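Local atomic coordinates of D-alanyl transferase DltD (Enterococcus faecium TX0133A04, PDB entry 6PFX), a protein that probably transfers D-alanine to lipoteichoic acid at the cell membrane, as a member of the SGNH hydrolase clan working in lipoteichoic acid biosynthesis. Residues A[52-57]-A[220-225]; A[125-130]-A[178-183]. All blocks are in the same frame, centred on the assembly; numbering follows the deposited sequence.

Contact 1: A[52-57]-A[220-225]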
ATOM      1  N   SER A  52       3.962   7.619  15.508  1.00 22.06           N
ATOM      2  CA  SER A  52       4.027   7.389  16.941  1.00 19.08           C
ATOM      3  C   SER A  52       5.446   6.892  17.189  1.00 18.76           C
ATOM      4  O   SER A  52       6.213   6.703  16.231  1.00 18.01           O
ATOM      5  CB  SER A  52       3.036   6.318  17.365  1.00 21.95           C
ATOM      6  OG  SER A  52       3.500   5.028  17.005  1.00 20.06           O
ATOM      7  N   PRO A  53       5.833   6.635  18.437  1.00 16.23           N
ATOM      8  CA  PRO A  53       7.186   6.107  18.676  1.00 15.73           C
ATOM      9  C   PRO A  53       7.470   4.788  17.968  1.00 14.71           C
ATOM     10  O   PRO A  53       8.650   4.448  17.802  1.00 17.80           O
ATOM     11  CB  PRO A  53       7.252   5.970  20.206  1.00 15.51           C
ATOM     12  CG  PRO A  53       6.235   6.960  20.711  1.00 17.74           C
ATOM     13  CD  PRO A  53       5.118   6.930  19.694  1.00 17.33           C
ATOM     14  N   PHE A  54       6.437   4.065  17.502  1.00 15.78           N
ATOM     15  CA  PHE A  54       6.579   2.716  16.945  1.00 12.03           C
ATOM     16  C   PHE A  54       6.461   2.661  15.433  1.00 11.83           C
ATOM     17  O   PHE A  54       6.659   1.591  14.845  1.00 13.41           O
ATOM     18  CB  PHE A  54       5.574   1.775  17.626  1.00 13.35           C
ATOM     19  CG  PHE A  54       5.577   1.955  19.099  1.00 13.73           C
ATOM     20  CD1 PHE A  54       6.614   1.442  19.864  1.00 13.99           C
ATOM     21  CD2 PHE A  54       4.628   2.750  19.708  1.00 11.80           C
ATOM     22  CE1 PHE A  54       6.678   1.675  21.220  1.00 14.24           C
ATOM     23  CE2 PHE A  54       4.677   2.978  21.078  1.00 14.46           C
ATOM     24  CZ  PHE A  54       5.704   2.446  21.830  1.00 14.05           C
ATOM     25  N   HIS A  55       6.186   3.786  14.798  1.00 13.24           N
ATOM     26  CA  HIS A  55       6.136   3.872  13.348  1.00 12.24           C
ATOM     27  C   HIS A  55       7.487   3.516  12.732  1.00 14.81           C
ATOM     28  O   HIS A  55       8.536   3.807  13.315  1.00 12.68           O
ATOM     29  CB  HIS A  55       5.750   5.318  13.034  1.00 13.87           C
ATOM     30  CG  HIS A  55       5.600   5.613  11.585  1.00 14.43           C
ATOM     31  ND1 HIS A  55       6.677   5.828  10.755  1.00 15.24           N
ATOM     32  CD2 HIS A  55       4.496   5.758  10.817  1.00 16.55           C
ATOM     33  CE1 HIS A  55       6.246   6.080   9.534  1.00 12.93           C
ATOM     34  NE2 HIS A  55       4.925   6.035   9.543  1.00 15.67           N
ATOM     35  N   PRO A  56       7.490   2.867  11.558  1.00 13.44           N
ATOM     36  CA  PRO A  56       8.761   2.411  10.968  1.00 13.16           C
ATOM     37  C   PRO A  56       9.807   3.496  10.794  1.00 12.63           C
ATOM     38  O   PRO A  56      11.007   3.219  10.911  1.00 12.74           O
ATOM     39  CB  PRO A  56       8.341   1.833   9.604  1.00 14.03           C
ATOM     40  CG  PRO A  56       6.888   1.507   9.744  1.00 16.58           C
ATOM     41  CD  PRO A  56       6.316   2.458  10.766  1.00 13.35           C
ATOM     42  N   SER A  57       9.396   4.721  10.473  1.00 13.40           N
ATOM     43  CA  SER A  57      10.381   5.772  10.272  1.00 12.19           C
ATOM     44  C   SER A  57      11.003   6.207  11.594  1.00 14.32           C
ATOM     45  O   SER A  57      12.185   6.570  11.630  1.00 17.15           O
ATOM     46  CB  SER A  57       9.731   6.973   9.589  1.00 16.92           C
ATOM     47  OG  SER A  57       9.181   6.625   8.324  1.00 18.64           O
ATOM     48  N   THR A 220      10.403  -5.691  24.786  1.00 12.45           N
ATOM     49  CA  THR A 220       9.417  -5.695  25.866  1.00 10.38           C
ATOM     50  C   THR A 220       9.286  -4.315  26.497  1.00 12.77           C
ATOM     51  O   THR A 220       8.174  -3.895  26.832  1.00 13.59           O
ATOM     52  CB  THR A 220       9.772  -6.734  26.927  1.00 14.25           C
ATOM     53  OG1 THR A 220       9.784  -8.034  26.333  1.00 13.27           O
ATOM     54  CG2 THR A 220       8.753  -6.747  28.078  1.00 16.03           C
ATOM     55  N   GLU A 221      10.404  -3.605  26.701  1.00 12.20           N
ATOM     56  CA  GLU A 221      10.303  -2.202  27.101  1.00 13.25           C
ATOM     57  C   GLU A 221       9.431  -1.434  26.119  1.00 13.02           C
ATOM     58  O   GLU A 221       8.580  -0.626  26.524  1.00 16.17           O
ATOM     59  CB  GLU A 221      11.699  -1.577  27.178  1.00 14.24           C
ATOM     60  CG  GLU A 221      12.563  -2.223  28.249  1.00 15.66           C
ATOM     61  CD  GLU A 221      13.995  -1.722  28.278  1.00 22.94           C
ATOM     62  OE1 GLU A 221      14.368  -0.882  27.431  1.00 28.39           O
ATOM     63  OE2 GLU A 221      14.754  -2.189  29.155  1.00 19.99           O
ATOM     64  N   LEU A 222       9.630  -1.678  24.820  1.00 12.16           N
ATOM     65  CA  LEU A 222       8.832  -1.004  23.802  1.00 10.66           C
ATOM     66  C   LEU A 222       7.364  -1.405  23.888  1.00 11.85           C
ATOM     67  O   LEU A 222       6.482  -0.554  23.751  1.00 10.94           O
ATOM     68  CB  LEU A 222       9.385  -1.284  22.403  1.00 13.12           C
ATOM     69  CG  LEU A 222      10.709  -0.620  22.058  1.00 14.38           C
ATOM     70  CD1 LEU A 222      11.223  -1.080  20.719  1.00 17.85           C
ATOM     71  CD2 LEU A 222      10.557   0.879  22.037  1.00 17.49           C
ATOM     72  N   SER A 223       7.086  -2.694  24.111  1.00  9.43           N
ATOM     73  CA  SER A 223       5.710  -3.157  24.255  1.00 10.80           C
ATOM     74  C   SER A 223       5.030  -2.501  25.450  1.00 12.46           C
ATOM     75  O   SER A 223       3.878  -2.059  25.355  1.00 14.10           O
ATOM     76  CB  SER A 223       5.722  -4.676  24.415  1.00 12.59           C
ATOM     77  OG  SER A 223       4.424  -5.179  24.646  1.00 16.74           O
ATOM     78  N   ILE A 224       5.733  -2.428  26.582  1.00 14.37           N
ATOM     79  CA  ILE A 224       5.187  -1.773  27.765  1.00 16.05           C
ATOM     80  C   ILE A 224       4.844  -0.326  27.456  1.00 13.94           C
ATOM     81  O   ILE A 224       3.776   0.170  27.836  1.00 15.21           O
ATOM     82  CB  ILE A 224       6.180  -1.884  28.933  1.00 13.58           C
ATOM     83  CG1 ILE A 224       6.201  -3.315  29.460  1.00 20.31           C
ATOM     84  CG2 ILE A 224       5.826  -0.891  30.029  1.00 19.57           C
ATOM     85  CD1 ILE A 224       7.387  -3.587  30.342  1.00 22.41           C
ATOM     86  N   LEU A 225       5.740   0.371  26.752  1.00 13.22           N
ATOM     87  CA  LEU A 225       5.492   1.764  26.407  1.00 11.65           C
ATOM     88  C   LEU A 225       4.313   1.877  25.452  1.00 13.83           C
ATOM     89  O   LEU A 225       3.473   2.772  25.602  1.00 12.24           O
ATOM     90  CB  LEU A 225       6.751   2.390  25.805  1.00 13.77           C
ATOM     91  CG  LEU A 225       6.609   3.831  25.316  1.00 14.06           C
ATOM     92  CD1 LEU A 225       6.391   4.784  26.447  1.00 16.89           C
ATOM     93  CD2 LEU A 225       7.849   4.239  24.519  1.00 16.40           C
TER
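In this SGNH-type domain, a type I beta turn running from S52 to H55 lies just ahead of helix 56-62, and the F54 ring of that turn is laid against one flank of helix 219-233. CE1 of F54 comes 3.4 Å from the backbone O of L222, an approach oblique to the ring, and the same CE1 lies 4.0 Å from CD2 of L222, whose side chain runs past the ring in the opposite direction. One helical turn further on, L225 reaches the ring at its edge, with its CG 3.9 Å from CZ of F54. That branch point arrives there because CG of L225 stands anti to the backbone N (chi1 176°). No hydrogen bond spans the contact; it is van der Waals packing, apolar apart from the ring's approach to the L222 carbonyl oxygen.

Two local bonds hold the turn that presents the ring: N of H55 to O of S52 at 3.3 Å, and N of F54 to OG of S52 at 3.1 Å, an ST turn. CB of P53 packs over the centre of one ring face, 4.0 Å above its plane. Around the ring, W351 touches F54, and L355 of the same helix 351-365 touches L222. H55 is the N-cap of helix 56-62: with its imidazole anti to the backbone N (chi1 -178°), its ND1 meets the N of S57 at 2.9 Å, and NE2 is hydrogen-bonded to the backbone O of L48. The donor N of S57 is tilted 24° out of the H55 ring plane.

Contact 2: A[125-130]-A[178-183]; sequences QTYDWL and NQLRSQ
Y127 meets L180 and Q183 where helix 123-132 packs against the segment that leads into helix 181-193, an arrangement that shows how one tyrosine can offer a face to an apolar partner and a hydroxyl to a polar one. Along 178-183, N178 comes first, and its OD1 takes a bond from NH1 of R181 at 2.6 Å, in the carbonyl plane and on a lone pair.

L180 follows as the apolar centre. Its CD1 lies over one face of the Y127 ring, 4.2 Å from the centroid, a CH-pi contact displaced toward the rim, and it also packs 3.9 Å from CD1 of L130. The other methyl, CD2, lies over the same face toward the hydroxyl end, 3.6 Å from OH of Y127, as the side chains cross at about a right angle. L159 and I166 of helix 157-167 touch L130 as well.

Q183, one turn on, reaches the ring edge with its chain fully extended, CG anti to the backbone N (chi1 -176°). Ring and amide planes stand 73° apart. The Y127 hydroxyl is also hydrogen-bonded to ND2 of N156, which gives the hydroxyl of this buried tyrosine a second partner. Toward Q183 it is the donor: OH of Y127 donates a hydrogen bond to OE1 of Q183 at 2.7 Å, from above the carbonyl plane.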
ATOM      1  N   GLN A 125       2.682   9.221 -15.073  1.00 17.20           N
ATOM      2  CA  GLN A 125       3.010   7.822 -14.831  1.00 15.35           C
ATOM      3  C   GLN A 125       2.324   6.910 -15.830  1.00 16.40           C
ATOM      4  O   GLN A 125       2.884   5.869 -16.198  1.00 16.71           O
ATOM      5  CB  GLN A 125       2.618   7.459 -13.402  1.00 18.09           C
ATOM      6  CG  GLN A 125       3.478   8.173 -12.375  1.00 16.85           C
ATOM      7  CD  GLN A 125       3.066   7.885 -10.956  1.00 17.06           C
ATOM      8  OE1 GLN A 125       1.985   7.355 -10.697  1.00 19.43           O
ATOM      9  NE2 GLN A 125       3.936   8.231 -10.021  1.00 16.14           N
ATOM     10  N   THR A 126       1.115   7.273 -16.272  1.00 15.20           N
ATOM     11  CA  THR A 126       0.437   6.505 -17.310  1.00 16.21           C
ATOM     12  C   THR A 126       1.237   6.540 -18.604  1.00 16.89           C
ATOM     13  O   THR A 126       1.480   5.498 -19.227  1.00 16.46           O
ATOM     14  CB  THR A 126      -0.976   7.054 -17.522  1.00 17.44           C
ATOM     15  OG1 THR A 126      -1.711   7.014 -16.292  1.00 20.13           O
ATOM     16  CG2 THR A 126      -1.717   6.235 -18.566  1.00 19.44           C
ATOM     17  N   TYR A 127       1.691   7.732 -19.004  1.00 13.63           N
ATOM     18  CA  TYR A 127       2.494   7.846 -20.213  1.00 15.99           C
ATOM     19  C   TYR A 127       3.842   7.158 -20.034  1.00 17.18           C
ATOM     20  O   TYR A 127       4.356   6.529 -20.969  1.00 17.80           O
ATOM     21  CB  TYR A 127       2.691   9.319 -20.575  1.00 16.39           C
ATOM     22  CG  TYR A 127       1.451  10.084 -20.990  1.00 17.18           C
ATOM     23  CD1 TYR A 127       0.205   9.477 -21.044  1.00 18.39           C
ATOM     24  CD2 TYR A 127       1.542  11.428 -21.341  1.00 20.58           C
ATOM     25  CE1 TYR A 127      -0.908  10.180 -21.424  1.00 19.60           C
ATOM     26  CE2 TYR A 127       0.427  12.134 -21.737  1.00 21.65           C
ATOM     27  CZ  TYR A 127      -0.793  11.506 -21.765  1.00 21.29           C
ATOM     28  OH  TYR A 127      -1.915  12.197 -22.137  1.00 23.62           O
ATOM     29  N   ASP A 128       4.428   7.259 -18.836  1.00 17.86           N
ATOM     30  CA  ASP A 128       5.643   6.509 -18.550  1.00 14.80           C
ATOM     31  C   ASP A 128       5.464   5.042 -18.931  1.00 14.12           C
ATOM     32  O   ASP A 128       6.327   4.434 -19.575  1.00 19.76           O
ATOM     33  CB  ASP A 128       5.976   6.568 -17.055  1.00 19.16           C
ATOM     34  CG  ASP A 128       6.643   7.870 -16.621  1.00 17.73           C
ATOM     35  OD1 ASP A 128       7.136   8.639 -17.471  1.00 19.90           O
ATOM     36  OD2 ASP A 128       6.668   8.109 -15.395  1.00 23.64           O
ATOM     37  N   TRP A 129       4.348   4.451 -18.499  1.00 15.60           N
ATOM     38  CA  TRP A 129       4.068   3.049 -18.785  1.00 16.76           C
ATOM     39  C   TRP A 129       3.958   2.816 -20.282  1.00 18.06           C
ATOM     40  O   TRP A 129       4.613   1.925 -20.832  1.00 18.56           O
ATOM     41  CB  TRP A 129       2.772   2.668 -18.073  1.00 15.98           C
ATOM     42  CG  TRP A 129       2.064   1.484 -18.628  1.00 17.07           C
ATOM     43  CD1 TRP A 129       2.556   0.215 -18.768  1.00 17.40           C
ATOM     44  CD2 TRP A 129       0.703   1.440 -19.082  1.00 17.81           C
ATOM     45  NE1 TRP A 129       1.584  -0.608 -19.295  1.00 18.59           N
ATOM     46  CE2 TRP A 129       0.442   0.122 -19.499  1.00 15.56           C
ATOM     47  CE3 TRP A 129      -0.316   2.391 -19.185  1.00 15.60           C
ATOM     48  CZ2 TRP A 129      -0.798  -0.271 -20.009  1.00 16.23           C
ATOM     49  CZ3 TRP A 129      -1.547   1.998 -19.694  1.00 15.49           C
ATOM     50  CH2 TRP A 129      -1.775   0.680 -20.097  1.00 15.87           C
ATOM     51  N   LEU A 130       3.165   3.639 -20.968  1.00 18.64           N
ATOM     52  CA  LEU A 130       2.953   3.437 -22.396  1.00 17.45           C
ATOM     53  C   LEU A 130       4.263   3.494 -23.171  1.00 20.45           C
ATOM     54  O   LEU A 130       4.491   2.682 -24.074  1.00 20.03           O
ATOM     55  CB  LEU A 130       1.978   4.479 -22.938  1.00 15.72           C
ATOM     56  CG  LEU A 130       0.542   4.379 -22.434  1.00 14.61           C
ATOM     57  CD1 LEU A 130      -0.303   5.541 -22.940  1.00 17.11           C
ATOM     58  CD2 LEU A 130      -0.106   3.076 -22.845  1.00 19.28           C
ATOM     59  N   ASN A 178       3.513   8.751 -30.294  1.00 21.03           N
ATOM     60  CA  ASN A 178       4.188  10.030 -30.444  1.00 22.36           C
ATOM     61  C   ASN A 178       3.230  11.200 -30.309  1.00 21.08           C
ATOM     62  O   ASN A 178       3.674  12.321 -30.037  1.00 22.00           O
ATOM     63  CB  ASN A 178       4.905  10.078 -31.788  1.00 22.95           C
ATOM     64  CG  ASN A 178       5.756  11.310 -31.941  1.00 28.44           C
ATOM     65  OD1 ASN A 178       6.734  11.499 -31.216  1.00 29.25           O
ATOM     66  ND2 ASN A 178       5.389  12.163 -32.887  1.00 33.01           N
ATOM     67  N   GLN A 179       1.927  10.971 -30.492  1.00 21.62           N
ATOM     68  CA  GLN A 179       0.946  12.034 -30.317  1.00 25.94           C
ATOM     69  C   GLN A 179       0.885  12.521 -28.875  1.00 24.48           C
ATOM     70  O   GLN A 179       0.422  13.641 -28.633  1.00 23.45           O
ATOM     71  CB  GLN A 179      -0.423  11.538 -30.773  1.00 22.61           C
ATOM     72  CG  GLN A 179      -1.476  12.615 -30.837  1.00 38.50           C
ATOM     73  CD  GLN A 179      -2.733  12.171 -31.569  1.00 49.48           C
ATOM     74  OE1 GLN A 179      -2.747  11.136 -32.247  1.00 46.03           O
ATOM     75  NE2 GLN A 179      -3.797  12.958 -31.439  1.00 42.22           N
ATOM     76  N   LEU A 180       1.354  11.707 -27.925  1.00 25.00           N
ATOM     77  CA  LEU A 180       1.403  12.063 -26.516  1.00 20.14           C
ATOM     78  C   LEU A 180       2.759  12.607 -26.091  1.00 20.17           C
ATOM     79  O   LEU A 180       2.900  13.067 -24.952  1.00 18.55           O
ATOM     80  CB  LEU A 180       1.087  10.830 -25.650  1.00 20.32           C
ATOM     81  CG  LEU A 180      -0.249  10.118 -25.863  1.00 22.20           C
ATOM     82  CD1 LEU A 180      -0.283   8.842 -25.050  1.00 22.50           C
ATOM     83  CD2 LEU A 180      -1.380  11.016 -25.466  1.00 23.45           C
ATOM     84  N   ARG A 181       3.759  12.569 -26.970  1.00 20.33           N
ATOM     85  CA  ARG A 181       5.126  12.805 -26.528  1.00 23.57           C
ATOM     86  C   ARG A 181       5.344  14.248 -26.091  1.00 20.41           C
ATOM     87  O   ARG A 181       6.072  14.500 -25.123  1.00 20.95           O
ATOM     88  CB  ARG A 181       6.101  12.423 -27.637  1.00 23.20           C
ATOM     89  CG  ARG A 181       7.540  12.561 -27.218  1.00 28.20           C
ATOM     90  CD  ARG A 181       8.466  12.016 -28.292  1.00 37.71           C
ATOM     91  NE  ARG A 181       8.873  10.635 -28.036  1.00 40.15           N
ATOM     92  CZ  ARG A 181       8.337   9.561 -28.615  1.00 37.61           C
ATOM     93  NH1 ARG A 181       7.352   9.680 -29.495  1.00 32.74           N
ATOM     94  NH2 ARG A 181       8.799   8.356 -28.306  1.00 40.80           N
ATOM     95  N   SER A 182       4.743  15.208 -26.796  1.00 23.26           N
ATOM     96  CA  SER A 182       4.887  16.605 -26.406  1.00 28.91           C
ATOM     97  C   SER A 182       4.338  16.832 -25.001  1.00 21.72           C
ATOM     98  O   SER A 182       5.002  17.436 -24.151  1.00 23.19           O
ATOM     99  CB  SER A 182       4.184  17.508 -27.417  1.00 28.61           C
ATOM    100  OG  SER A 182       4.449  18.864 -27.116  1.00 29.29           O
ATOM    101  N   GLN A 183       3.127  16.339 -24.737  1.00 23.65           N
ATOM    102  CA  GLN A 183       2.551  16.455 -23.401  1.00 24.48           C
ATOM    103  C   GLN A 183       3.407  15.735 -22.365  1.00 26.19           C
ATOM    104  O   GLN A 183       3.621  16.249 -21.261  1.00 26.58           O
ATOM    105  CB  GLN A 183       1.135  15.880 -23.409  1.00 26.96           C
ATOM    106  CG  GLN A 183       0.390  16.037 -22.091  1.00 34.55           C
ATOM    107  CD  GLN A 183      -1.026  15.469 -22.126  1.00 36.26           C
ATOM    108  OE1 GLN A 183      -1.380  14.677 -23.004  1.00 32.30           O
ATOM    109  NE2 GLN A 183      -1.844  15.880 -21.163  1.00 43.01           N
TER

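From the N terminus, after strand 39-43 the chain passes 52-57, the turn leading into helix 56-62, and then strands 68-71 and 97-101 of the same parallel sheet before reaching 125-130. Contact 2 closes the shorter loop, returning at 178-183 after a mostly helical excursion without strands. The chain then continues to 220-225, where contact 1 closes the longer loop, so the loop of contact 2 lies wholly within that of contact 1 and the two do not cross. Their centres are 44 Å apart, on opposite sides of the chain's centre. Contact 1 joins a turn to helix 219-233, whereas contact 2 joins helix 123-132 to the segment 178-183 entering helix 181-193.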